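Local coordinates for protein inosine-uridine nucleoside N-ribohydrolase (Xanthomonas oryzae pv. oryzae, PDB 4KL0) that binds calcium and probably hydrolyses N-glycosidic bonds as a nucleoside hydrolase-like effector, although its substrate is unknown, at residues P236-Y239 with E240-R244. Residues are numbered along the deposited sequence; the frame is centred on the assembly and turned at random.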
ATOM      1  N   PRO A 236      -1.061  -0.912 -18.740  1.00 16.55           N
ATOM      2  CA  PRO A 236      -1.458   0.501 -18.743  1.00 18.61           C
ATOM      3  C   PRO A 236      -2.974   0.678 -18.784  1.00 20.28           C
ATOM      4  O   PRO A 236      -3.430   1.719 -18.333  1.00 19.26           O
ATOM      5  CB  PRO A 236      -0.832   1.061 -20.051  1.00 21.66           C
ATOM      6  CG  PRO A 236       0.372   0.218 -20.266  1.00 22.60           C
ATOM      7  CD  PRO A 236       0.145  -1.128 -19.575  1.00 19.84           C
ATOM      8  N   ALA A 237      -3.722  -0.273 -19.366  1.00 20.74           N
ATOM      9  CA  ALA A 237      -5.163  -0.109 -19.514  1.00 22.06           C
ATOM     10  C   ALA A 237      -5.804   0.056 -18.148  1.00 20.79           C
ATOM     11  O   ALA A 237      -6.911   0.668 -18.057  1.00 22.28           O
ATOM     12  CB  ALA A 237      -5.789  -1.306 -20.274  1.00 23.29           C
ATOM     13  N   PHE A 238      -5.156  -0.509 -17.119  1.00 20.76           N
ATOM     14  CA  PHE A 238      -5.625  -0.327 -15.719  1.00 18.49           C
ATOM     15  C   PHE A 238      -5.728   1.162 -15.398  1.00 18.46           C
ATOM     16  O   PHE A 238      -6.777   1.618 -14.919  1.00 17.82           O
ATOM     17  CB  PHE A 238      -4.786  -1.101 -14.677  1.00 17.61           C
ATOM     18  CG  PHE A 238      -5.126  -0.739 -13.233  1.00 19.10           C
ATOM     19  CD1 PHE A 238      -6.135  -1.422 -12.558  1.00 20.43           C
ATOM     20  CD2 PHE A 238      -4.450   0.291 -12.588  1.00 15.95           C
ATOM     21  CE1 PHE A 238      -6.462  -1.085 -11.252  1.00 21.07           C
ATOM     22  CE2 PHE A 238      -4.748   0.623 -11.305  1.00 16.57           C
ATOM     23  CZ  PHE A 238      -5.771  -0.075 -10.619  1.00 17.48           C
ATOM     24  N   TYR A 239      -4.675   1.926 -15.706  1.00 16.13           N
ATOM     25  CA  TYR A 239      -4.613   3.359 -15.420  1.00 16.91           C
ATOM     26  C   TYR A 239      -5.446   4.157 -16.418  1.00 17.63           C
ATOM     27  O   TYR A 239      -6.004   5.196 -16.078  1.00 19.38           O
ATOM     28  CB  TYR A 239      -3.163   3.846 -15.462  1.00 15.74           C
ATOM     29  CG  TYR A 239      -2.382   3.324 -14.230  1.00 15.21           C
ATOM     30  CD1 TYR A 239      -2.487   3.991 -13.034  1.00 15.74           C
ATOM     31  CD2 TYR A 239      -1.580   2.171 -14.283  1.00 13.95           C
ATOM     32  CE1 TYR A 239      -1.842   3.568 -11.912  1.00 13.46           C
ATOM     33  CE2 TYR A 239      -0.917   1.713 -13.144  1.00 16.80           C
ATOM     34  CZ  TYR A 239      -1.089   2.431 -11.950  1.00 15.23           C
ATOM     35  OH  TYR A 239      -0.472   2.084 -10.796  1.00 16.64           O
ATOM     36  N   GLU A 240      -5.507   3.689 -17.677  1.00 20.80           N
ATOM     37  CA  GLU A 240      -6.286   4.426 -18.654  1.00 20.53           C
ATOM     38  C   GLU A 240      -7.762   4.243 -18.359  1.00 17.65           C
ATOM     39  O   GLU A 240      -8.486   5.207 -18.394  1.00 21.04           O
ATOM     40  CB  GLU A 240      -5.944   4.029 -20.104  1.00 21.93           C
ATOM     41  CG  GLU A 240      -4.460   4.353 -20.519  1.00 23.02           C
ATOM     42  CD  GLU A 240      -4.134   5.821 -20.746  1.00 25.70           C
ATOM     43  OE1 GLU A 240      -5.021   6.701 -20.635  1.00 29.15           O
ATOM     44  OE2 GLU A 240      -2.956   6.134 -21.043  1.00 29.18           O
ATOM     45  N   GLY A 241      -8.143   3.034 -17.963  1.00 19.35           N
ATOM     46  CA  GLY A 241      -9.506   2.741 -17.497  1.00 22.35           C
ATOM     47  C   GLY A 241     -10.012   3.612 -16.372  1.00 24.49           C
ATOM     48  O   GLY A 241     -11.166   4.039 -16.357  1.00 24.73           O
ATOM     49  N   ILE A 242      -9.144   3.907 -15.409  1.00 22.90           N
ATOM     50  CA  ILE A 242      -9.606   4.681 -14.261  1.00 20.21           C
ATOM     51  C   ILE A 242      -9.575   6.183 -14.498  1.00 19.79           C
ATOM     52  O   ILE A 242     -10.196   6.942 -13.756  1.00 19.81           O
ATOM     53  CB  ILE A 242      -8.858   4.344 -12.915  1.00 20.05           C
ATOM     54  CG1 ILE A 242      -7.341   4.532 -13.032  1.00 19.08           C
ATOM     55  CG2 ILE A 242      -9.158   2.910 -12.500  1.00 20.89           C
ATOM     56  CD1 ILE A 242      -6.668   4.129 -11.718  1.00 19.72           C
ATOM     57  N   ALA A 243      -8.864   6.622 -15.528  1.00 18.52           N
ATOM     58  CA  ALA A 243      -8.817   8.027 -15.835  1.00 18.92           C
ATOM     59  C   ALA A 243      -9.920   8.415 -16.848  1.00 24.03           C
ATOM     60  O   ALA A 243     -10.191   9.596 -17.041  1.00 22.74           O
ATOM     61  CB  ALA A 243      -7.455   8.388 -16.345  1.00 19.04           C
ATOM     62  N   ARG A 244     -10.583   7.406 -17.392  1.00 23.57           N
ATOM     63  CA  ARG A 244     -11.422   7.586 -18.591  1.00 27.13           C
ATOM     64  C   ARG A 244     -12.514   8.643 -18.390  1.00 26.23           C
ATOM     65  O   ARG A 244     -12.794   9.451 -19.282  1.00 28.76           O
ATOM     66  CB  ARG A 244     -12.016   6.228 -19.020  1.00 28.61           C
ATOM     67  CG  ARG A 244     -12.697   6.177 -20.412  1.00 30.15           C
ATOM     68  CD  ARG A 244     -12.881   4.703 -20.855  1.00 31.18           C
ATOM     69  NE  ARG A 244     -11.618   4.035 -21.177  1.00 31.26           N
ATOM     70  CZ  ARG A 244     -11.271   2.821 -20.735  1.00 27.01           C
ATOM     71  NH1 ARG A 244     -12.070   2.131 -19.916  1.00 28.06           N
ATOM     72  NH2 ARG A 244     -10.106   2.292 -21.081  1.00 24.21           N
TER
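Glu240 meets Pro236 one turn back in the short helix 236-243: its N lies 2.9 Å from Pro236 O, with an N-H...O angle of 156° and the donor in the carbonyl plane. Its CG sits anti to the carbonyl carbon, which brings that methylene to 3.6 Å from Pro236 O, and the bend at chi2 then carries the carboxylate away from the Pro236-Tyr239 turn. There OE1 forms a salt bridge with Arg254 and OE2 accepts a hydrogen bond from Trp308, two partners that fix the rotation of the group. At Gly241 the N-H reaches Ala237 O over 2.7 Å, the shortest of the four i to i+4 bonds, although the donor is tilted 33° from the carbonyl plane. Four successive bonds of this kind, the last two weak, mark a short alpha-helix, which comes soon after strand 221-224 and helix 226-231 in the Rossmann-like nucleoside hydrolase fold and packs against helices 41-54, 248-269 and 358-372. Towards the C-terminal end the pattern slackens: Ile242 N to Phe238 O is weak at 3.3 Å. With CG1 of Ile242 set between the backbone N and the carbonyl carbon (chi1 57°), this methylene lies 3.4 Å from Tyr239 O, and CD1 approaches Phe238 CE2 obliquely at 4.0 Å. The Phe238 ring in turn places CD2 over the centre of one face of the Tyr239 ring, while Tyr239 CD2 lies in plane at the Phe238 edge; both rings also touch Val44 of helix 41-54. Ala243 N makes another weak bond to Tyr239 O, and its methyl CB rests 3.5 Å from that same carbonyl oxygen.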